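PDB 6K10: aldehyde dehydrogenase from Staphylococcus aureus, which oxidises the carotenoid aldehyde 4,4'-diaponeurosporen-4-al to 4,4'-diaponeurosporenoic acid, probably with NAD+, in the biosynthesis of the virulence pigment staphyloxanthin. Local coordinates for residues L40-L52 / A66-I78. The protein carries 1 engineered substitution. Sequence-based numbering, arbitrary orientation.
Sequences LSKAIKSYESDIL and AYATEIGITLKSI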
loop_
_atom_site.group_PDB
_atom_site.type_symbol
_atom_site.label_atom_id
_atom_site.label_comp_id
_atom_site.label_asym_id
_atom_site.label_seq_id
_atom_site.Cartn_x
_atom_site.Cartn_y
_atom_site.Cartn_z
ATOM N N LEU A 40 26.565 -7.120 -2.303
ATOM C CA LEU A 40 26.297 -5.747 -1.887
ATOM C C LEU A 40 27.041 -5.407 -0.601
ATOM O O LEU A 40 27.639 -4.331 -0.480
ATOM C CB LEU A 40 24.794 -5.540 -1.701
ATOM C CG LEU A 40 24.348 -4.103 -1.425
ATOM C CD1 LEU A 40 24.747 -3.192 -2.575
ATOM C CD2 LEU A 40 22.849 -4.041 -1.178
ATOM N N SER A 41 27.010 -6.317 0.374
ATOM C CA SER A 41 27.709 -6.089 1.635
ATOM C C SER A 41 29.215 -6.004 1.424
ATOM O O SER A 41 29.871 -5.077 1.915
ATOM C CB SER A 41 27.368 -7.204 2.622
ATOM O OG SER A 41 28.006 -6.987 3.865
ATOM N N LYS A 42 29.781 -6.983 0.712
ATOM C CA LYS A 42 31.205 -6.956 0.393
ATOM C C LYS A 42 31.581 -5.669 -0.327
ATOM O O LYS A 42 32.641 -5.084 -0.074
ATOM C CB LYS A 42 31.560 -8.170 -0.466
ATOM C CG LYS A 42 32.810 -8.000 -1.315
ATOM C CD LYS A 42 33.120 -9.261 -2.106
ATOM C CE LYS A 42 33.989 -8.954 -3.317
ATOM N NZ LYS A 42 34.256 -10.177 -4.124
ATOM N N ALA A 43 30.709 -5.209 -1.218
ATOM C CA ALA A 43 31.001 -4.027 -2.015
ATOM C C ALA A 43 31.020 -2.763 -1.158
ATOM O O ALA A 43 31.898 -1.908 -1.326
ATOM C CB ALA A 43 29.974 -3.933 -3.139
ATOM N N ILE A 44 30.069 -2.631 -0.227
ATOM C CA ILE A 44 30.038 -1.461 0.648
ATOM C C ILE A 44 31.275 -1.425 1.539
ATOM O O ILE A 44 31.854 -0.358 1.783
ATOM C CB ILE A 44 28.738 -1.450 1.475
ATOM C CG1 ILE A 44 27.533 -1.269 0.551
ATOM C CG2 ILE A 44 28.772 -0.356 2.541
ATOM C CD1 ILE A 44 26.202 -1.406 1.246
ATOM N N LYS A 45 31.705 -2.589 2.027
ATOM C CA LYS A 45 32.903 -2.642 2.860
ATOM C C LYS A 45 34.141 -2.246 2.068
ATOM O O LYS A 45 35.003 -1.515 2.571
ATOM C CB LYS A 45 33.070 -4.042 3.448
ATOM C CG LYS A 45 32.040 -4.394 4.502
ATOM C CD LYS A 45 32.055 -5.883 4.796
ATOM C CE LYS A 45 30.768 -6.326 5.468
ATOM N NZ LYS A 45 30.943 -7.592 6.231
ATOM N N SER A 46 34.247 -2.720 0.824
ATOM C CA SER A 46 35.389 -2.364 -0.010
ATOM C C SER A 46 35.447 -0.864 -0.264
ATOM O O SER A 46 36.538 -0.297 -0.397
ATOM C CB SER A 46 35.324 -3.126 -1.333
ATOM O OG SER A 46 35.150 -4.513 -1.108
ATOM N N TYR A 47 34.293 -0.207 -0.319
ATOM C CA TYR A 47 34.200 1.213 -0.620
ATOM C C TYR A 47 33.973 2.067 0.617
ATOM O O TYR A 47 33.685 3.260 0.481
ATOM C CB TYR A 47 33.070 1.452 -1.616
ATOM C CG TYR A 47 33.448 1.226 -3.056
ATOM C CD1 TYR A 47 33.615 -0.057 -3.552
ATOM C CD2 TYR A 47 33.579 2.291 -3.934
ATOM C CE1 TYR A 47 33.932 -0.274 -4.875
ATOM C CE2 TYR A 47 33.897 2.086 -5.257
ATOM C CZ TYR A 47 34.073 0.801 -5.722
ATOM O OH TYR A 47 34.389 0.597 -7.044
ATOM N N GLU A 48 34.090 1.486 1.815
ATOM C CA GLU A 48 33.736 2.203 3.037
ATOM C C GLU A 48 34.475 3.532 3.146
ATOM O O GLU A 48 33.880 4.561 3.487
ATOM C CB GLU A 48 34.029 1.331 4.259
ATOM C CG GLU A 48 33.701 2.011 5.576
ATOM C CD GLU A 48 34.161 1.212 6.778
ATOM O OE1 GLU A 48 33.612 0.114 7.005
ATOM O OE2 GLU A 48 35.071 1.681 7.494
ATOM N N SER A 49 35.777 3.530 2.854
ATOM C CA SER A 49 36.553 4.759 2.968
ATOM C C SER A 49 36.075 5.811 1.973
ATOM O O SER A 49 35.953 6.992 2.319
ATOM C CB SER A 49 38.039 4.464 2.764
ATOM O OG SER A 49 38.836 5.463 3.375
ATOM N N ASP A 50 35.796 5.400 0.732
ATOM C CA ASP A 50 35.334 6.349 -0.275
ATOM C C ASP A 50 33.950 6.893 0.057
ATOM O O ASP A 50 33.661 8.061 -0.228
ATOM C CB ASP A 50 35.326 5.690 -1.657
ATOM C CG ASP A 50 36.527 4.791 -1.881
ATOM O OD1 ASP A 50 36.574 3.688 -1.292
ATOM O OD2 ASP A 50 37.431 5.187 -2.646
ATOM N N ILE A 51 33.085 6.068 0.648
ATOM C CA ILE A 51 31.762 6.545 1.044
ATOM C C ILE A 51 31.884 7.580 2.154
ATOM O O ILE A 51 31.237 8.633 2.116
ATOM C CB ILE A 51 30.870 5.366 1.471
ATOM C CG1 ILE A 51 30.698 4.381 0.315
ATOM C CG2 ILE A 51 29.513 5.871 1.933
ATOM C CD1 ILE A 51 30.253 3.005 0.758
ATOM N N LEU A 52 32.710 7.292 3.165
ATOM C CA LEU A 52 32.923 8.254 4.243
ATOM C C LEU A 52 33.504 9.558 3.712
ATOM O O LEU A 52 33.103 10.645 4.143
ATOM C CB LEU A 52 33.843 7.657 5.311
ATOM C CG LEU A 52 33.297 6.506 6.160
ATOM C CD1 LEU A 52 34.399 5.923 7.034
ATOM C CD2 LEU A 52 32.132 6.976 7.016
ATOM N N ALA A 66 28.192 9.423 10.064
ATOM C CA ALA A 66 28.039 8.754 8.778
ATOM C C ALA A 66 27.910 7.246 8.940
ATOM O O ALA A 66 27.204 6.595 8.162
ATOM C CB ALA A 66 29.218 9.090 7.865
ATOM N N TYR A 67 28.575 6.671 9.944
ATOM C CA TYR A 67 28.467 5.231 10.142
ATOM C C TYR A 67 27.140 4.858 10.788
ATOM O O TYR A 67 26.521 3.855 10.414
ATOM C CB TYR A 67 29.636 4.715 10.980
ATOM C CG TYR A 67 30.187 3.422 10.438
ATOM C CD1 TYR A 67 31.145 3.425 9.435
ATOM C CD2 TYR A 67 29.717 2.196 10.894
ATOM C CE1 TYR A 67 31.640 2.246 8.918
ATOM C CE2 TYR A 67 30.203 1.011 10.380
ATOM C CZ TYR A 67 31.166 1.043 9.394
ATOM O OH TYR A 67 31.657 -0.133 8.878
ATOM N N ALA A 68 26.679 5.659 11.750
ATOM C CA ALA A 68 25.452 5.317 12.461
ATOM C C ALA A 68 24.211 5.540 11.605
ATOM O O ALA A 68 23.200 4.857 11.800
ATOM C CB ALA A 68 25.352 6.122 13.755
ATOM N N THR A 69 24.259 6.476 10.656
ATOM C CA THR A 69 23.075 6.835 9.887
ATOM C C THR A 69 23.129 6.432 8.421
ATOM O O THR A 69 22.105 6.540 7.736
ATOM C CB THR A 69 22.816 8.349 9.972
ATOM O OG1 THR A 69 23.873 9.060 9.315
ATOM C CG2 THR A 69 22.727 8.799 11.423
ATOM N N GLU A 70 24.276 5.981 7.908
ATOM C CA GLU A 70 24.344 5.628 6.493
ATOM C C GLU A 70 24.988 4.265 6.253
ATOM O O GLU A 70 24.339 3.361 5.718
ATOM C CB GLU A 70 25.090 6.708 5.699
ATOM C CG GLU A 70 24.619 8.130 5.977
ATOM C CD GLU A 70 24.071 8.833 4.746
ATOM O OE1 GLU A 70 23.683 8.146 3.779
ATOM O OE2 GLU A 70 24.023 10.078 4.749
ATOM N N ILE A 71 26.253 4.097 6.636
ATOM C CA ILE A 71 26.976 2.875 6.283
ATOM C C ILE A 71 26.607 1.728 7.213
ATOM O O ILE A 71 26.146 0.670 6.767
ATOM C CB ILE A 71 28.494 3.117 6.285
ATOM C CG1 ILE A 71 28.866 4.211 5.291
ATOM C CG2 ILE A 71 29.229 1.827 5.958
ATOM C CD1 ILE A 71 30.352 4.429 5.182
ATOM N N GLY A 72 26.836 1.908 8.515
ATOM C CA GLY A 72 26.664 0.803 9.445
ATOM C C GLY A 72 25.244 0.278 9.482
ATOM O O GLY A 72 25.020 -0.934 9.526
ATOM N N ILE A 73 24.264 1.184 9.463
ATOM C CA ILE A 73 22.869 0.768 9.493
ATOM C C ILE A 73 22.511 -0.010 8.231
ATOM O O ILE A 73 21.666 -0.913 8.269
ATOM C CB ILE A 73 21.963 1.998 9.696
ATOM C CG1 ILE A 73 20.503 1.583 9.875
ATOM C CG2 ILE A 73 22.109 2.979 8.543
ATOM C CD1 ILE A 73 19.675 2.615 10.603
ATOM N N THR A 74 23.153 0.308 7.104
ATOM C CA THR A 74 22.904 -0.428 5.869
ATOM C C THR A 74 23.515 -1.822 5.931
ATOM O O THR A 74 22.866 -2.811 5.570
ATOM C CB THR A 74 23.455 0.353 4.676
ATOM O OG1 THR A 74 22.786 1.617 4.587
ATOM C CG2 THR A 74 23.248 -0.419 3.377
ATOM N N LEU A 75 24.766 -1.919 6.388
ATOM C CA LEU A 75 25.404 -3.222 6.546
ATOM C C LEU A 75 24.593 -4.117 7.473
ATOM O O LEU A 75 24.389 -5.304 7.191
ATOM C CB LEU A 75 26.825 -3.046 7.081
ATOM C CG LEU A 75 27.840 -2.434 6.116
ATOM C CD1 LEU A 75 29.174 -2.242 6.816
ATOM C CD2 LEU A 75 28.000 -3.313 4.886
ATOM N N LYS A 76 24.117 -3.557 8.587
ATOM C CA LYS A 76 23.286 -4.324 9.508
ATOM C C LYS A 76 21.998 -4.784 8.837
ATOM O O LYS A 76 21.547 -5.916 9.052
ATOM C CB LYS A 76 22.979 -3.485 10.748
ATOM C CG LYS A 76 22.361 -4.264 11.893
ATOM N N SER A 77 21.393 -3.924 8.014
ATOM C CA SER A 77 20.149 -4.292 7.344
ATOM C C SER A 77 20.375 -5.389 6.308
ATOM O O SER A 77 19.554 -6.306 6.185
ATOM C CB SER A 77 19.519 -3.058 6.697
ATOM O OG SER A 77 18.276 -3.375 6.097
ATOM N N ILE A 78 21.473 -5.308 5.549
ATOM C CA ILE A 78 21.801 -6.367 4.595
ATOM C C ILE A 78 21.948 -7.695 5.317
ATOM O O ILE A 78 21.406 -8.722 4.889
ATOM C CB ILE A 78 23.087 -6.023 3.818
ATOM C CG1 ILE A 78 22.901 -4.774 2.963
ATOM C CG2 ILE A 78 23.515 -7.204 2.952
ATOM C CD1 ILE A 78 24.198 -4.200 2.442
#
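The edge of the Tyr-67 ring faces the Glu-48 carboxylate, whose CD lies in the ring plane, the two planes 84° apart, while Ile-71 CB and Gly-72 N of its own helix sit over one face, nearer the rim than the centre. Tyr-67 OH donates to Glu-48 OE1 at 2.7 Å, meeting the oxygen from 57° above the carboxylate plane. Phe-457 of the second subunit stacks edge-to-face with the Tyr-67 ring, and Lys-461 of that subunit forms a salt bridge with Glu-48 OE2, which ties this end of the contact to the dimer interface. Leu-52 CD2 also comes near the ring edge and reaches Ala-66 CB at 3.7 Å. Helices 30-46 and 48-59, broken at Tyr-47, together run roughly antiparallel to helix 63-89, among the N-terminal helices of the aldehyde dehydrogenase fold and away from the predicted active-site residues. Packing is knobs-into-holes: Ile-71 enters among Ile-44, Glu-48, Ile-51 and Leu-52. With CG1 anti to the carbonyl carbon (chi1 -59°), its CD1 lies 3.6 Å from Leu-52 CD2. Reciprocally, Ile-44 sits among Ile-71, Thr-74, Leu-75 and Ile-78, meeting the last tip to tip, CD1 to CD1 at 3.6 Å. Leu-40 sets CG and CD2 against Ile-78 CD1, their side chains nearly perpendicular.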